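Local coordinates for protein ionotropic glutamate receptor bacterial homologue (Nostoc punctiforme, PDB 2PYY) that binds L-glutamate in the cleft of a two-lobed ligand-binding core and probably gates a bacterial ionotropic glutamate receptor channel, at residues Lys113-Ala123 and Ala146-Phe157; Glu76-Pro84 and Pro191-Asn201. All coordinates share one frame; numbering follows the deposited sequence.

Interaction 1 of 2, residues Lys113-Ala123 and Ala146-Phe157; sequences KVVATTAGSTA and ALQTKKADAVVF. With GLU (glutamic acid), chain E.
F157 turns the edge of its ring to A123 CB and S121 CB, while the hydroxyls of T117 and T118 approach obliquely. OE1 of the bound glutamate also lies at the edge, in the ring plane, and CZ of F157 is 3.9 Å from the ligand's CD. T118 CG2 packs 3.7 Å from the same CZ. The carboxylate of D153 is met from above its plane by V114 N, which donates to OD1 over 3.0 Å.

T117 turns its hydroxyl away from its own backbone N (chi1 -166°), and OG1 donates to V156 O at 2.8 Å, nearly in line with the C=O bond. Strands 114-118 and 154-157 run in the same sense, twisted 40° against each other, with axes 4.5 Å apart at closest. A116 N gives an in-plane bond to A154 O (2.9 Å), whereas V156 N reaches A116 O only weakly. These strands belong to the mixed sheet of one lobe of the periplasmic-binding-protein fold, and the chain between them passes through helix 122-129, strand 133-137 and helix 140-148. A116 CB faces A146 and A152 on one side of the sheet; on the other, V115 CG1 is pressed tightly against V156 CG2 at 3.4 Å.

Beyond the strand, a type II turn from T118 to S121 carries the chain into helix 122-129, and S121 OG, the N-cap, donates to T118 O and caps A124 N. Here the glutamate is held by both of its carboxylates: T118 OG1 donates to the side-chain OE1, and T122 N, in the first turn of the helix, reaches OXT of the alpha-carboxylate at 3.0 Å. D158, A68, S70 and R75 provide further hydrogen bonds to the ligand. At the far end of the strand pair, D153 N returns a bond to V114 O, while K113 sends its ammonium group to D103.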
# COMPACT_ATOMS: atom_id res chain seq x y z
N LYS B 113 18.68 -11.72 -4.15
CA LYS B 113 18.89 -12.00 -2.72
C LYS B 113 17.58 -12.49 -2.10
O LYS B 113 16.54 -12.49 -2.75
CB LYS B 113 19.33 -10.72 -2.00
CG LYS B 113 20.62 -10.11 -2.52
CD LYS B 113 21.82 -10.99 -2.22
CE LYS B 113 23.10 -10.35 -2.73
NZ LYS B 113 24.28 -11.23 -2.48
N VAL B 114 17.65 -12.88 -0.83
CA VAL B 114 16.49 -13.35 -0.07
C VAL B 114 16.23 -12.40 1.09
O VAL B 114 17.07 -12.25 1.98
CB VAL B 114 16.73 -14.76 0.52
CG1 VAL B 114 15.57 -15.15 1.42
CG2 VAL B 114 16.88 -15.78 -0.61
N VAL B 115 15.06 -11.77 1.09
CA VAL B 115 14.68 -10.82 2.13
C VAL B 115 13.53 -11.32 3.00
O VAL B 115 12.48 -11.69 2.49
CB VAL B 115 14.28 -9.48 1.50
CG1 VAL B 115 13.88 -8.49 2.58
CG2 VAL B 115 15.43 -8.94 0.67
N ALA B 116 13.74 -11.32 4.32
CA ALA B 116 12.72 -11.77 5.25
C ALA B 116 11.83 -10.63 5.74
O ALA B 116 12.28 -9.49 5.89
CB ALA B 116 13.37 -12.44 6.44
N THR B 117 10.56 -10.95 5.97
CA THR B 117 9.59 -9.99 6.46
C THR B 117 8.36 -10.76 6.91
O THR B 117 8.30 -11.99 6.76
CB THR B 117 9.22 -8.94 5.37
OG1 THR B 117 8.54 -7.84 5.97
CG2 THR B 117 8.34 -9.56 4.30
N THR B 118 7.38 -10.06 7.46
CA THR B 118 6.16 -10.73 7.92
C THR B 118 5.22 -11.07 6.77
O THR B 118 5.12 -10.34 5.79
CB THR B 118 5.38 -9.87 8.96
OG1 THR B 118 5.02 -8.62 8.37
CG2 THR B 118 6.24 -9.61 10.19
N ALA B 119 4.54 -12.21 6.90
CA ALA B 119 3.60 -12.65 5.89
C ALA B 119 2.42 -11.67 5.91
O ALA B 119 1.98 -11.26 6.99
CB ALA B 119 3.12 -14.08 6.20
N GLY B 120 1.91 -11.31 4.73
CA GLY B 120 0.78 -10.41 4.63
C GLY B 120 1.08 -8.94 4.88
O GLY B 120 0.16 -8.15 5.10
N SER B 121 2.36 -8.57 4.85
CA SER B 121 2.79 -7.20 5.08
C SER B 121 2.98 -6.40 3.80
O SER B 121 3.16 -6.96 2.71
CB SER B 121 4.12 -7.20 5.84
OG SER B 121 5.13 -7.78 5.03
N THR B 122 2.92 -5.07 3.92
CA THR B 122 3.14 -4.25 2.74
C THR B 122 4.56 -4.49 2.24
O THR B 122 4.85 -4.31 1.06
CB THR B 122 2.94 -2.74 3.04
OG1 THR B 122 3.82 -2.33 4.09
CG2 THR B 122 1.49 -2.46 3.45
N ALA B 123 5.45 -4.94 3.13
CA ALA B 123 6.83 -5.21 2.74
C ALA B 123 6.91 -6.47 1.86
O ALA B 123 7.67 -6.51 0.89
CB ALA B 123 7.72 -5.37 3.99
N ALA B 146 15.78 -15.16 11.11
CA ALA B 146 16.18 -15.57 9.77
C ALA B 146 17.39 -14.78 9.31
O ALA B 146 18.23 -15.30 8.57
CB ALA B 146 15.02 -15.38 8.80
N LEU B 147 17.49 -13.53 9.74
CA LEU B 147 18.61 -12.68 9.36
C LEU B 147 19.87 -13.15 10.09
O LEU B 147 20.93 -13.31 9.48
CB LEU B 147 18.34 -11.21 9.70
CG LEU B 147 19.45 -10.20 9.35
CD1 LEU B 147 19.66 -10.18 7.84
CD2 LEU B 147 19.05 -8.82 9.84
N GLN B 148 19.74 -13.39 11.39
CA GLN B 148 20.87 -13.85 12.17
C GLN B 148 21.32 -15.23 11.69
O GLN B 148 22.50 -15.44 11.39
CB GLN B 148 20.50 -13.90 13.66
CG GLN B 148 20.11 -12.55 14.22
CD GLN B 148 21.19 -11.51 13.99
OE1 GLN B 148 22.34 -11.68 14.41
NE2 GLN B 148 20.83 -10.42 13.32
N THR B 149 20.38 -16.17 11.62
CA THR B 149 20.66 -17.54 11.17
C THR B 149 21.21 -17.53 9.75
O THR B 149 21.66 -18.55 9.24
CB THR B 149 19.39 -18.40 11.18
OG1 THR B 149 18.71 -18.24 12.43
CG2 THR B 149 19.74 -19.87 10.98
N LYS B 150 21.15 -16.36 9.13
CA LYS B 150 21.60 -16.16 7.76
C LYS B 150 20.68 -16.78 6.73
O LYS B 150 20.99 -16.80 5.54
CB LYS B 150 23.02 -16.68 7.59
CG LYS B 150 24.08 -15.62 7.79
CD LYS B 150 25.43 -16.08 7.25
CE LYS B 150 26.38 -14.90 7.06
NZ LYS B 150 26.62 -14.14 8.33
N LYS B 151 19.54 -17.30 7.18
CA LYS B 151 18.57 -17.89 6.26
C LYS B 151 18.20 -16.81 5.26
O LYS B 151 17.88 -17.09 4.10
CB LYS B 151 17.32 -18.37 7.00
CG LYS B 151 17.60 -19.33 8.13
CD LYS B 151 16.30 -19.83 8.76
CE LYS B 151 16.57 -20.78 9.92
NZ LYS B 151 15.34 -21.49 10.37
N ALA B 152 18.22 -15.57 5.73
CA ALA B 152 17.90 -14.43 4.89
C ALA B 152 19.13 -13.52 4.86
O ALA B 152 19.89 -13.46 5.83
CB ALA B 152 16.70 -13.68 5.46
N ASP B 153 19.29 -12.80 3.76
CA ASP B 153 20.42 -11.89 3.56
C ASP B 153 20.12 -10.53 4.18
O ASP B 153 21.02 -9.84 4.68
CB ASP B 153 20.67 -11.72 2.06
CG ASP B 153 20.92 -13.05 1.35
OD1 ASP B 153 20.43 -13.22 0.21
OD2 ASP B 153 21.61 -13.90 1.95
N ALA B 154 18.85 -10.15 4.13
CA ALA B 154 18.40 -8.88 4.67
C ALA B 154 16.94 -8.96 5.11
O ALA B 154 16.27 -9.97 4.91
CB ALA B 154 18.54 -7.79 3.61
N VAL B 155 16.48 -7.88 5.73
CA VAL B 155 15.10 -7.77 6.18
C VAL B 155 14.56 -6.41 5.73
O VAL B 155 15.25 -5.40 5.80
CB VAL B 155 15.01 -7.82 7.72
CG1 VAL B 155 13.59 -7.52 8.17
CG2 VAL B 155 15.45 -9.17 8.24
N VAL B 156 13.33 -6.40 5.23
CA VAL B 156 12.68 -5.17 4.80
C VAL B 156 11.38 -5.09 5.60
O VAL B 156 10.54 -5.98 5.52
CB VAL B 156 12.35 -5.17 3.30
CG1 VAL B 156 11.49 -3.96 2.96
CG2 VAL B 156 13.64 -5.13 2.48
N PHE B 157 11.22 -4.01 6.35
CA PHE B 157 10.04 -3.84 7.17
C PHE B 157 9.85 -2.37 7.50
O PHE B 157 10.61 -1.51 7.05
CB PHE B 157 10.22 -4.70 8.43
CG PHE B 157 8.93 -5.09 9.09
CD1 PHE B 157 7.86 -5.54 8.34
CD2 PHE B 157 8.81 -5.04 10.47
CE1 PHE B 157 6.66 -5.94 8.97
CE2 PHE B 157 7.63 -5.43 11.12
CZ PHE B 157 6.55 -5.88 10.37
N GLU E . 2.68 -1.58 8.23
CA GLU E . 2.62 -3.02 7.85
C GLU E . 1.33 -3.30 7.10
O GLU E . 0.35 -2.56 7.32
CB GLU E . 2.69 -3.90 9.09
CG GLU E . 2.77 -5.40 8.79
CD GLU E . 2.68 -6.26 10.04
OE1 GLU E . 2.94 -7.48 9.95
OE2 GLU E . 2.34 -5.72 11.12
OXT GLU E . 1.30 -4.26 6.30

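Interaction 2 of 2, residues Glu76-Pro84 and Pro191-Asn201; sequences EQNFDFSLP and PNNSPYRKPIN
D80 presents its carboxylate to the aliphatic part of R197, with OD2 3.8 Å from CD, where the short edge strand 80-81 of the mixed sheet lies beside the turn entering helix 197-209 in this periplasmic-binding-protein fold. R197 bends at chi3 (65°), which brings NE to 3.8 Å from OD2, a long salt bridge in which the oxygen stands well out of the guanidinium plane, so that charge alone operates. Both groups have other partners: K198 of the third subunit binds D80 OD1, and R197 NH2 meets D80 of that subunit, placing the contact at a charged interface between copies. A water accepts from S194 N and donates to both D80 OD2 and P191 O, joining the strand to the turn preceding the helix.

N192 brings its amide up to the N78 carbonyl, with ND2 3.1 Å from N78 O. A second water donates to that carbonyl and accepts from N192 N, while N192 OD1 is buried with no partner in the model.

At the other end, N201 brings OD1 to L83 N and S82 CB. L83 N donates to N201 OD1 over 2.9 Å, from 42° out of the amide plane, and L83 CG packs 3.7 Å from N201 CG. With an alanine here, L83 N would probably lose its acceptor and a gap would be likely to open beside L83 CG. A third water lies at the edge of the R197 guanidinium, accepting from NH1 and from N201 ND2 and donating to F81 O at 2.8 Å.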
# COMPACT_ATOMS: atom_id res chain seq x y z
N GLU B 76 -7.82 0.23 0.74
CA GLU B 76 -8.79 1.31 0.64
C GLU B 76 -9.95 0.93 -0.27
O GLU B 76 -11.06 1.47 -0.14
CB GLU B 76 -8.10 2.56 0.10
CG GLU B 76 -8.60 3.86 0.72
CD GLU B 76 -10.01 4.21 0.31
OE1 GLU B 76 -10.30 4.10 -0.90
OE2 GLU B 76 -10.82 4.60 1.19
N GLN B 77 -9.72 -0.01 -1.17
CA GLN B 77 -10.76 -0.43 -2.08
C GLN B 77 -11.93 -1.12 -1.36
O GLN B 77 -13.09 -0.89 -1.69
CB GLN B 77 -10.19 -1.38 -3.13
CG GLN B 77 -11.19 -1.77 -4.20
CD GLN B 77 -10.58 -2.68 -5.24
OE1 GLN B 77 -9.72 -2.26 -6.02
NE2 GLN B 77 -11.01 -3.94 -5.26
N ASN B 78 -11.61 -1.93 -0.37
CA ASN B 78 -12.65 -2.66 0.36
C ASN B 78 -12.89 -2.21 1.78
O ASN B 78 -13.85 -2.64 2.43
CB ASN B 78 -12.33 -4.15 0.34
CG ASN B 78 -12.30 -4.70 -1.06
OD1 ASN B 78 -13.34 -4.81 -1.71
ND2 ASN B 78 -11.12 -5.02 -1.55
N PHE B 79 -12.03 -1.33 2.27
CA PHE B 79 -12.15 -0.84 3.64
C PHE B 79 -11.97 0.67 3.71
O PHE B 79 -11.55 1.30 2.74
CB PHE B 79 -11.15 -1.57 4.54
CG PHE B 79 -11.29 -3.07 4.51
CD1 PHE B 79 -10.64 -3.82 3.54
CD2 PHE B 79 -12.15 -3.71 5.39
CE1 PHE B 79 -10.84 -5.20 3.44
CE2 PHE B 79 -12.37 -5.08 5.31
CZ PHE B 79 -11.71 -5.83 4.33
N ASP B 80 -12.30 1.25 4.86
CA ASP B 80 -12.18 2.68 5.05
C ASP B 80 -11.04 2.98 6.04
O ASP B 80 -10.70 2.13 6.87
CB ASP B 80 -13.49 3.26 5.59
CG ASP B 80 -14.01 4.42 4.76
OD1 ASP B 80 -13.20 5.01 4.01
OD2 ASP B 80 -15.21 4.75 4.87
N PHE B 81 -10.47 4.17 5.94
CA PHE B 81 -9.39 4.58 6.82
C PHE B 81 -9.66 5.96 7.40
O PHE B 81 -10.30 6.79 6.77
CB PHE B 81 -8.06 4.63 6.07
CG PHE B 81 -7.37 3.30 5.94
CD1 PHE B 81 -7.46 2.58 4.76
CD2 PHE B 81 -6.65 2.77 7.00
CE1 PHE B 81 -6.82 1.34 4.63
CE2 PHE B 81 -6.01 1.53 6.88
CZ PHE B 81 -6.10 0.82 5.70
N SER B 82 -9.17 6.19 8.62
CA SER B 82 -9.29 7.49 9.24
C SER B 82 -8.15 8.26 8.61
O SER B 82 -7.44 7.75 7.73
CB SER B 82 -9.00 7.40 10.72
OG SER B 82 -7.61 7.14 10.90
N LEU B 83 -7.96 9.49 9.08
CA LEU B 83 -6.85 10.31 8.62
C LEU B 83 -5.61 9.58 9.13
O LEU B 83 -5.68 8.86 10.11
CB LEU B 83 -6.92 11.68 9.28
CG LEU B 83 -8.04 12.55 8.73
CD1 LEU B 83 -8.28 13.78 9.63
CD2 LEU B 83 -7.67 12.96 7.33
N PRO B 84 -4.46 9.77 8.47
CA PRO B 84 -3.23 9.10 8.91
C PRO B 84 -2.90 9.41 10.37
O PRO B 84 -3.09 10.54 10.83
CB PRO B 84 -2.18 9.64 7.94
CG PRO B 84 -2.76 10.94 7.45
CD PRO B 84 -4.22 10.61 7.29
N PRO B 191 -14.64 -0.46 8.74
CA PRO B 191 -15.45 -1.06 7.68
C PRO B 191 -16.05 0.09 6.87
O PRO B 191 -16.11 1.22 7.36
CB PRO B 191 -16.51 -1.84 8.46
CG PRO B 191 -16.64 -1.07 9.73
CD PRO B 191 -15.22 -0.73 10.07
N ASN B 192 -16.45 -0.18 5.64
CA ASN B 192 -17.05 0.87 4.81
C ASN B 192 -18.27 1.46 5.49
O ASN B 192 -18.98 0.75 6.21
CB ASN B 192 -17.49 0.33 3.46
CG ASN B 192 -16.32 -0.02 2.57
OD1 ASN B 192 -15.32 0.69 2.52
ND2 ASN B 192 -16.46 -1.13 1.85
N ASN B 193 -18.52 2.74 5.27
CA ASN B 193 -19.69 3.41 5.83
C ASN B 193 -19.73 3.41 7.35
O ASN B 193 -20.80 3.54 7.95
CB ASN B 193 -20.97 2.75 5.32
CG ASN B 193 -21.11 2.84 3.82
OD1 ASN B 193 -21.64 1.93 3.18
ND2 ASN B 193 -20.65 3.95 3.25
N SER B 194 -18.57 3.25 7.98
CA SER B 194 -18.53 3.23 9.43
C SER B 194 -18.88 4.60 9.99
O SER B 194 -18.33 5.62 9.56
CB SER B 194 -17.14 2.83 9.93
OG SER B 194 -16.99 3.15 11.30
N PRO B 195 -19.81 4.65 10.94
CA PRO B 195 -20.22 5.91 11.55
C PRO B 195 -19.19 6.45 12.54
O PRO B 195 -19.36 7.54 13.07
CB PRO B 195 -21.54 5.54 12.24
CG PRO B 195 -21.29 4.11 12.64
CD PRO B 195 -20.68 3.54 11.38
N TYR B 196 -18.12 5.70 12.77
CA TYR B 196 -17.08 6.15 13.70
C TYR B 196 -15.92 6.88 13.01
O TYR B 196 -15.10 7.52 13.67
CB TYR B 196 -16.53 4.95 14.49
CG TYR B 196 -17.59 4.30 15.37
CD1 TYR B 196 -18.09 3.03 15.07
CD2 TYR B 196 -18.13 4.99 16.46
CE1 TYR B 196 -19.11 2.46 15.84
CE2 TYR B 196 -19.15 4.43 17.24
CZ TYR B 196 -19.64 3.17 16.92
OH TYR B 196 -20.66 2.65 17.68
N ARG B 197 -15.88 6.80 11.69
CA ARG B 197 -14.81 7.45 10.93
C ARG B 197 -14.67 8.94 11.23
O ARG B 197 -13.64 9.38 11.72
CB ARG B 197 -15.02 7.26 9.42
CG ARG B 197 -13.88 7.85 8.59
CD ARG B 197 -14.06 7.54 7.11
NE ARG B 197 -15.26 8.19 6.58
CZ ARG B 197 -15.28 9.43 6.11
NH1 ARG B 197 -14.17 10.16 6.08
NH2 ARG B 197 -16.43 9.96 5.69
N LYS B 198 -15.71 9.71 10.93
CA LYS B 198 -15.66 11.16 11.16
C LYS B 198 -15.37 11.57 12.62
O LYS B 198 -14.54 12.44 12.87
CB LYS B 198 -16.95 11.82 10.64
CG LYS B 198 -17.11 11.69 9.12
CD LYS B 198 -18.39 12.34 8.59
CE LYS B 198 -18.45 13.83 8.93
NZ LYS B 198 -17.22 14.55 8.45
N PRO B 199 -16.04 10.94 13.60
CA PRO B 199 -15.73 11.34 14.98
C PRO B 199 -14.28 11.02 15.37
O PRO B 199 -13.68 11.69 16.20
CB PRO B 199 -16.75 10.57 15.81
CG PRO B 199 -17.02 9.37 14.99
CD PRO B 199 -17.11 9.94 13.59
N ILE B 200 -13.72 9.98 14.76
CA ILE B 200 -12.34 9.62 15.05
C ILE B 200 -11.45 10.69 14.44
O ILE B 200 -10.51 11.16 15.08
CB ILE B 200 -11.97 8.22 14.46
CG1 ILE B 200 -12.58 7.13 15.32
CG2 ILE B 200 -10.45 8.04 14.41
CD1 ILE B 200 -12.26 5.71 14.85
N ASN B 201 -11.75 11.09 13.21
CA ASN B 201 -10.95 12.12 12.55
C ASN B 201 -11.02 13.40 13.36
O ASN B 201 -10.01 14.05 13.60
CB ASN B 201 -11.47 12.36 11.13
CG ASN B 201 -11.14 11.23 10.20
OD1 ASN B 201 -10.37 10.33 10.55
ND2 ASN B 201 -11.70 11.26 9.00
O HOH W 1 -15.61 -2.75 4.44
O HOH W 2 -15.99 4.01 7.31
O HOH W 3 -11.20 9.45 6.85

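Overall arrangement
Interaction 1 and interaction 2 lie on opposite sides of the chain's centre, their centres about 31 Å apart and nearest atoms about 9 Å apart, yet both reach the same mixed sheet. Interaction 1 joins strands inside it, whereas interaction 2 sits at one of its two outer strands, 80-81, against residues 191-201, which lead into helix 197-209. Both are largely buried, but differently: apolar side chains from alanine to phenylalanine and direct backbone bonds dominate the first, bridging waters, amides and charges the second. Residues 113-123 and 146-157 supply part of the glutamate pocket and touch the second subunit through V114, A119 and K151; 76-84 and 191-201 instead form salt bridges with the third.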